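D-mannose isomerase (Marinomonas mediterranea, PDB 5X32) catalyses the reversible isomerization of D-mannose to D-fructose and, less efficiently, acts on D-lyxose, but does not use D-glucose. Local coordinates at residues 7-10 / 11-15; 62-65 / 66-70; 274-277 / 278-282. All blocks are in the same frame, centred on the assembly; numbering follows the deposited sequence.

Interaction 1 of 3, residues 7-10 / 11-15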
# COMPACT_ATOMS: atom_id res chain seq x y z
N ASP A 7 -4.95 -19.42 -7.61
CA ASP A 7 -5.28 -19.66 -6.22
C ASP A 7 -4.38 -20.71 -5.54
O ASP A 7 -4.69 -21.18 -4.44
CB ASP A 7 -6.75 -20.05 -6.10
CG ASP A 7 -7.12 -21.26 -6.95
OD1 ASP A 7 -6.62 -21.36 -8.09
OD2 ASP A 7 -7.95 -22.08 -6.50
N SER A 8 -3.27 -21.09 -6.18
CA SER A 8 -2.36 -22.10 -5.62
C SER A 8 -1.19 -21.50 -4.85
O SER A 8 -0.68 -20.44 -5.21
CB SER A 8 -1.85 -23.05 -6.72
OG SER A 8 -1.05 -22.39 -7.68
N LYS A 9 -0.77 -22.17 -3.79
CA LYS A 9 0.42 -21.76 -3.03
C LYS A 9 1.66 -21.70 -3.94
O LYS A 9 2.43 -20.73 -3.91
CB LYS A 9 0.65 -22.74 -1.88
CG LYS A 9 2.00 -22.63 -1.21
CD LYS A 9 1.95 -23.30 0.16
CE LYS A 9 3.33 -23.35 0.81
NZ LYS A 9 4.27 -24.16 -0.02
N THR A 10 1.80 -22.73 -4.77
CA THR A 10 2.94 -22.80 -5.68
C THR A 10 3.00 -21.60 -6.60
O THR A 10 4.08 -20.99 -6.74
CB THR A 10 2.89 -24.07 -6.53
OG1 THR A 10 3.07 -25.21 -5.68
CG2 THR A 10 4.00 -24.08 -7.52
N PHE A 11 1.86 -21.24 -7.21
CA PHE A 11 1.89 -20.12 -8.14
C PHE A 11 2.27 -18.82 -7.45
O PHE A 11 3.17 -18.10 -7.92
CB PHE A 11 0.57 -19.89 -8.84
CG PHE A 11 0.54 -18.59 -9.57
CD1 PHE A 11 1.26 -18.44 -10.74
CD2 PHE A 11 -0.15 -17.51 -9.08
CE1 PHE A 11 1.28 -17.25 -11.42
CE2 PHE A 11 -0.14 -16.32 -9.75
CZ PHE A 11 0.57 -16.19 -10.92
N LEU A 12 1.58 -18.51 -6.36
CA LEU A 12 1.78 -17.26 -5.64
C LEU A 12 3.23 -17.11 -5.19
O LEU A 12 3.83 -16.03 -5.34
CB LEU A 12 0.82 -17.17 -4.46
CG LEU A 12 -0.63 -16.97 -4.92
CD1 LEU A 12 -1.62 -17.22 -3.78
CD2 LEU A 12 -0.86 -15.59 -5.54
N GLU A 13 3.79 -18.19 -4.66
CA GLU A 13 5.18 -18.19 -4.21
C GLU A 13 6.15 -18.01 -5.38
O GLU A 13 7.18 -17.33 -5.26
CB GLU A 13 5.49 -19.47 -3.46
CG GLU A 13 5.12 -19.38 -2.00
CD GLU A 13 5.17 -20.72 -1.31
OE1 GLU A 13 5.55 -21.71 -1.97
OE2 GLU A 13 4.85 -20.77 -0.09
N ALA A 14 5.80 -18.63 -6.52
CA ALA A 14 6.62 -18.55 -7.73
C ALA A 14 6.68 -17.11 -8.25
O ALA A 14 7.76 -16.59 -8.59
CB ALA A 14 6.07 -19.46 -8.77
N HIS A 15 5.50 -16.49 -8.30
CA HIS A 15 5.36 -15.12 -8.78
C HIS A 15 6.08 -14.13 -7.88
O HIS A 15 6.75 -13.19 -8.36
CB HIS A 15 3.90 -14.74 -8.89
CG HIS A 15 3.68 -13.29 -9.15
ND1 HIS A 15 3.87 -12.72 -10.38
CD2 HIS A 15 3.34 -12.28 -8.31
CE1 HIS A 15 3.63 -11.42 -10.31
NE2 HIS A 15 3.31 -11.13 -9.06

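Interaction 2 of 3, residues 62-65 / 66-70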
# COMPACT_ATOMS: atom_id res chain seq x y z
N PHE A 62 11.92 -6.94 1.62
CA PHE A 62 12.95 -7.90 2.00
C PHE A 62 12.59 -8.58 3.31
O PHE A 62 12.87 -9.77 3.49
CB PHE A 62 14.31 -7.22 2.09
CG PHE A 62 14.86 -6.83 0.75
CD1 PHE A 62 15.23 -7.79 -0.17
CD2 PHE A 62 15.00 -5.49 0.41
CE1 PHE A 62 15.73 -7.45 -1.40
CE2 PHE A 62 15.49 -5.13 -0.82
CZ PHE A 62 15.87 -6.11 -1.73
N ALA A 63 11.94 -7.85 4.20
CA ALA A 63 11.50 -8.45 5.46
C ALA A 63 10.49 -9.57 5.20
O ALA A 63 10.67 -10.69 5.66
CB ALA A 63 10.93 -7.41 6.38
N GLN A 64 9.43 -9.25 4.46
CA GLN A 64 8.40 -10.24 4.14
C GLN A 64 8.99 -11.46 3.41
O GLN A 64 8.63 -12.63 3.71
CB GLN A 64 7.31 -9.59 3.30
CG GLN A 64 6.43 -8.61 4.07
CD GLN A 64 5.69 -9.28 5.18
OE1 GLN A 64 5.10 -10.35 5.00
NE2 GLN A 64 5.72 -8.67 6.35
N ALA A 65 9.92 -11.21 2.50
CA ALA A 65 10.56 -12.30 1.78
C ALA A 65 11.36 -13.17 2.74
O ALA A 65 11.42 -14.38 2.61
CB ALA A 65 11.45 -11.77 0.67
N TYR A 66 11.99 -12.54 3.72
CA TYR A 66 12.76 -13.31 4.68
C TYR A 66 11.83 -14.14 5.57
O TYR A 66 12.13 -15.28 5.89
CB TYR A 66 13.63 -12.41 5.54
CG TYR A 66 14.24 -13.13 6.72
CD1 TYR A 66 15.31 -14.01 6.54
CD2 TYR A 66 13.74 -12.95 8.01
CE1 TYR A 66 15.86 -14.68 7.61
CE2 TYR A 66 14.29 -13.61 9.08
CZ TYR A 66 15.35 -14.47 8.88
OH TYR A 66 15.89 -15.13 9.96
N LEU A 67 10.71 -13.55 5.95
CA LEU A 67 9.78 -14.25 6.82
C LEU A 67 9.18 -15.46 6.11
O LEU A 67 8.83 -16.44 6.77
CB LEU A 67 8.68 -13.30 7.28
CG LEU A 67 9.18 -12.34 8.36
CD1 LEU A 67 8.14 -11.30 8.74
CD2 LEU A 67 9.68 -13.12 9.59
N HIS A 68 9.07 -15.40 4.78
CA HIS A 68 8.44 -16.51 4.05
C HIS A 68 9.40 -17.54 3.46
O HIS A 68 9.07 -18.72 3.38
CB HIS A 68 7.55 -15.97 2.94
CG HIS A 68 6.28 -15.36 3.44
ND1 HIS A 68 6.23 -14.12 4.04
CD2 HIS A 68 5.01 -15.83 3.45
CE1 HIS A 68 4.98 -13.84 4.37
NE2 HIS A 68 4.22 -14.86 4.03
N THR A 69 10.58 -17.09 3.02
CA THR A 69 11.54 -17.99 2.38
C THR A 69 12.66 -18.35 3.32
O THR A 69 13.42 -19.28 3.05
CB THR A 69 12.18 -17.37 1.13
OG1 THR A 69 12.98 -16.23 1.51
CG2 THR A 69 11.11 -16.97 0.12
N ASN A 70 12.78 -17.57 4.39
CA ASN A 70 13.88 -17.73 5.34
C ASN A 70 15.30 -17.63 4.75
O ASN A 70 16.26 -18.11 5.34
CB ASN A 70 13.73 -19.07 6.06
CG ASN A 70 14.50 -19.11 7.33
OD1 ASN A 70 14.54 -18.13 8.06
ND2 ASN A 70 15.14 -20.24 7.60

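Interaction 3 of 3, residues 274-277 / 278-282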
# COMPACT_ATOMS: atom_id res chain seq x y z
N LYS A 274 -19.89 -3.98 4.62
CA LYS A 274 -19.30 -2.79 4.02
C LYS A 274 -18.23 -3.17 2.98
O LYS A 274 -18.22 -2.62 1.87
CB LYS A 274 -18.73 -1.87 5.10
CG LYS A 274 -18.26 -0.52 4.56
CD LYS A 274 -19.42 0.28 3.95
CE LYS A 274 -19.04 1.76 3.72
NZ LYS A 274 -20.01 2.59 2.94
N ALA A 275 -17.36 -4.12 3.33
CA ALA A 275 -16.38 -4.66 2.38
C ALA A 275 -17.08 -5.15 1.11
O ALA A 275 -16.66 -4.87 -0.03
CB ALA A 275 -15.56 -5.79 3.03
N LYS A 276 -18.16 -5.88 1.33
CA LYS A 276 -18.93 -6.47 0.26
C LYS A 276 -19.48 -5.35 -0.62
O LYS A 276 -19.36 -5.38 -1.85
CB LYS A 276 -20.04 -7.33 0.86
CG LYS A 276 -20.42 -8.48 -0.01
CD LYS A 276 -21.72 -9.21 0.35
CE LYS A 276 -21.67 -10.01 1.64
NZ LYS A 276 -22.82 -10.99 1.62
N TYR A 277 -19.97 -4.30 0.02
CA TYR A 277 -20.61 -3.19 -0.69
C TYR A 277 -19.61 -2.38 -1.55
O TYR A 277 -19.82 -2.21 -2.77
CB TYR A 277 -21.30 -2.26 0.31
CG TYR A 277 -21.91 -1.02 -0.30
CD1 TYR A 277 -21.27 0.22 -0.22
CD2 TYR A 277 -23.14 -1.09 -0.93
CE1 TYR A 277 -21.85 1.36 -0.78
CE2 TYR A 277 -23.72 0.03 -1.49
CZ TYR A 277 -23.08 1.25 -1.41
OH TYR A 277 -23.70 2.34 -1.98
N LEU A 278 -18.53 -1.93 -0.91
CA LEU A 278 -17.45 -1.19 -1.57
C LEU A 278 -16.88 -1.99 -2.72
O LEU A 278 -16.72 -1.45 -3.82
CB LEU A 278 -16.34 -0.84 -0.59
CG LEU A 278 -16.73 0.22 0.44
CD1 LEU A 278 -15.62 0.41 1.46
CD2 LEU A 278 -17.03 1.53 -0.26
N PHE A 279 -16.57 -3.26 -2.50
CA PHE A 279 -15.99 -4.02 -3.60
C PHE A 279 -16.98 -4.16 -4.76
O PHE A 279 -16.60 -3.89 -5.90
CB PHE A 279 -15.56 -5.41 -3.14
CG PHE A 279 -14.85 -6.19 -4.21
CD1 PHE A 279 -13.46 -6.20 -4.27
CD2 PHE A 279 -15.57 -6.92 -5.15
CE1 PHE A 279 -12.80 -6.93 -5.26
CE2 PHE A 279 -14.93 -7.62 -6.15
CZ PHE A 279 -13.54 -7.63 -6.21
N ASP A 280 -18.22 -4.54 -4.47
CA ASP A 280 -19.20 -4.77 -5.55
C ASP A 280 -19.35 -3.51 -6.38
O ASP A 280 -19.28 -3.55 -7.61
CB ASP A 280 -20.56 -5.19 -5.00
CG ASP A 280 -20.53 -6.57 -4.37
OD1 ASP A 280 -19.59 -7.35 -4.68
OD2 ASP A 280 -21.46 -6.89 -3.58
N LEU A 281 -19.55 -2.40 -5.68
CA LEU A 281 -19.73 -1.10 -6.32
C LEU A 281 -18.50 -0.69 -7.14
O LEU A 281 -18.64 -0.29 -8.31
CB LEU A 281 -20.07 -0.05 -5.27
CG LEU A 281 -21.08 1.01 -5.69
CD1 LEU A 281 -22.21 0.39 -6.47
CD2 LEU A 281 -21.61 1.69 -4.46
N ALA A 282 -17.32 -0.74 -6.53
CA ALA A 282 -16.08 -0.33 -7.21
C ALA A 282 -15.83 -1.18 -8.44
O ALA A 282 -15.72 -0.66 -9.55
CB ALA A 282 -14.87 -0.42 -6.27

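Interaction 1 of 3, residues 7-10 / 11-15
Ser8 is the N-cap of helix 9-23, the first helix of this (alpha/alpha)6-barrel protein, and its OG accepts the N-H of Phe11 at 3.2 Å. The serine hydroxyl reaches that amide because it is turned between its own backbone N and carbonyl carbon (chi1 64°). OG is also hydrogen-bonded to Ala5 O, tying the incoming loop to the cap. A small hydroxyl residue suits the place, since the first-turn amides lack carbonyl partners within the helix.

One turn on, Glu13 reaches back across Lys9. Its CB lies 3.3 Å from Lys9 O, the same oxygen that takes the Glu13 amide; CG stays beside that oxygen at 3.6 Å. CD then meets the lysine chain, 3.7 Å from Lys9 CG, while the two side chains cross obliquely. Such an i to i+4 pair suits an outer helix surface, and a negative charge in the first turns would probably also interact favourably with the helix dipole. Leu12 and Phe11 turn inward, Leu12 onto helix 379-390 and Phe11 edge-to-face on Trp341. At the tip of the glutamate, OE1 and OE2 both lie 3.4 Å from Lys9 NZ, and OE1 makes the salt bridge, its hydrogen bond weak.

Interaction 2 of 3, residues 62-65 / 66-70
His68 and Gln64 run side by side off helix 52-69, pointing the same way, with the imidazole and amide planes 56° apart. The imidazole edge is turned back on the helix: ND1 donates to Gln64 O at 2.8 Å, with that oxygen close to the ring plane. The backbone N-H of His68 also donates to Gln64 O, at 3.0 Å and from the opposite face of the carbonyl plane, so one oxygen takes two bonds. Histidine suits the site because one ring nitrogen can serve the backbone while the flat ring stacks on Tyr386; the ND1 bond and that stack together restrict the ring's rotation. Beside it Gln64 brings OE1 to 3.5 Å from His68 CE1, a contact without a hydrogen bond, while its NE2 is held by Asn124.

Thr69 treats Ala65 O in a comparable way. Its hydroxyl lies between the backbone N and the carbonyl carbon (chi1 66°), where OG1 donates to Ala65 O at 2.7 Å from above the carbonyl plane; Thr69 N arrives from the other face at 2.9 Å. The small methyl of Ala65 lets Tyr74 and Tyr386 pack against it. Thr69 OG1 is also hydrogen-bonded to Ile71 N, just ahead of helix 72-89. Asn70 ends the helix with positive phi (57°), a conformation asparagine tolerates well, and so makes the short connection between consecutive helices of an (alpha/alpha)6 barrel.

Interaction 3 of 3, residues 274-277 / 278-282
Lys274 O takes the amide of Leu278 at 2.9 Å, and Tyr277 O takes that of Leu281, also at 2.9 Å. Phe279 and Asp280 bond in the same i to i+4 way to Ala275 and Lys276, making regular alpha-helix throughout. Three polar side-chain ends find partners beyond the helix. Tyr277 OH bonds to Ser216 O, Lys274 NZ to Asn217 O and Asp280 OD1 to Tyr333 OH. Lys276 and Asp280 lie alongside each other, yet Lys276 NZ stays 6.8 Å from Asp280 OD2, so any attraction between the opposite charges is probably weak.

Helix 271-286, which carries all of these residues, belongs to the (alpha/alpha)6 barrel of the N-acylglucosamine 2-epimerase family and packs between neighbouring helices. Phe279 fills the interface with helix 311-328, touching Ala320, Ala321 and Leu324, where a large apolar ring can fit against small alanines. Ala275 and Leu278 face helix 249-265, Leu278 resting on Gln252, next in sequence to His251.

On the side toward the 216-218 loop, Tyr277 and Leu281 lie side by side. With CG opposite the backbone N (chi1 176°), the phenol extends along the leucine, and Leu281 CD2 meets its outer end obliquely, 3.4 Å from Tyr277 CZ. Tyrosine suits this spot by offering carbon to the leucine and a hydroxyl to the loop. Cut back to an alanine, this position would probably leave Ser216 O without its hydroxyl partner and open a gap beside Leu281 CD2. On the preceding turn Leu278 crosses the aliphatic part of Lys274, its CD1 4.2 Å from Lys274 CG.

Interactions 1 and 2 are neighbours, their centres about 15 Å apart and their nearest atoms about 6 Å, without touching. Helix 379-390 joins them: Leu12 and His15 rest on Cys385, whereas Gln64, Ala65 and His68 meet Tyr386. That helix carries His380, a proton donor/acceptor by similarity, whose side chain is about 12 Å from that of Gln64. Interaction 3 stands apart, its centre about 26 Å from that of interaction 1 and about 32 Å from that of interaction 2, but it lies near the other presumed catalytic histidine, the side chain of Leu278 being about 9 Å from that of His251. Helix 331-347 reaches both interactions 1 and 3, through Trp341 and Tyr333 respectively.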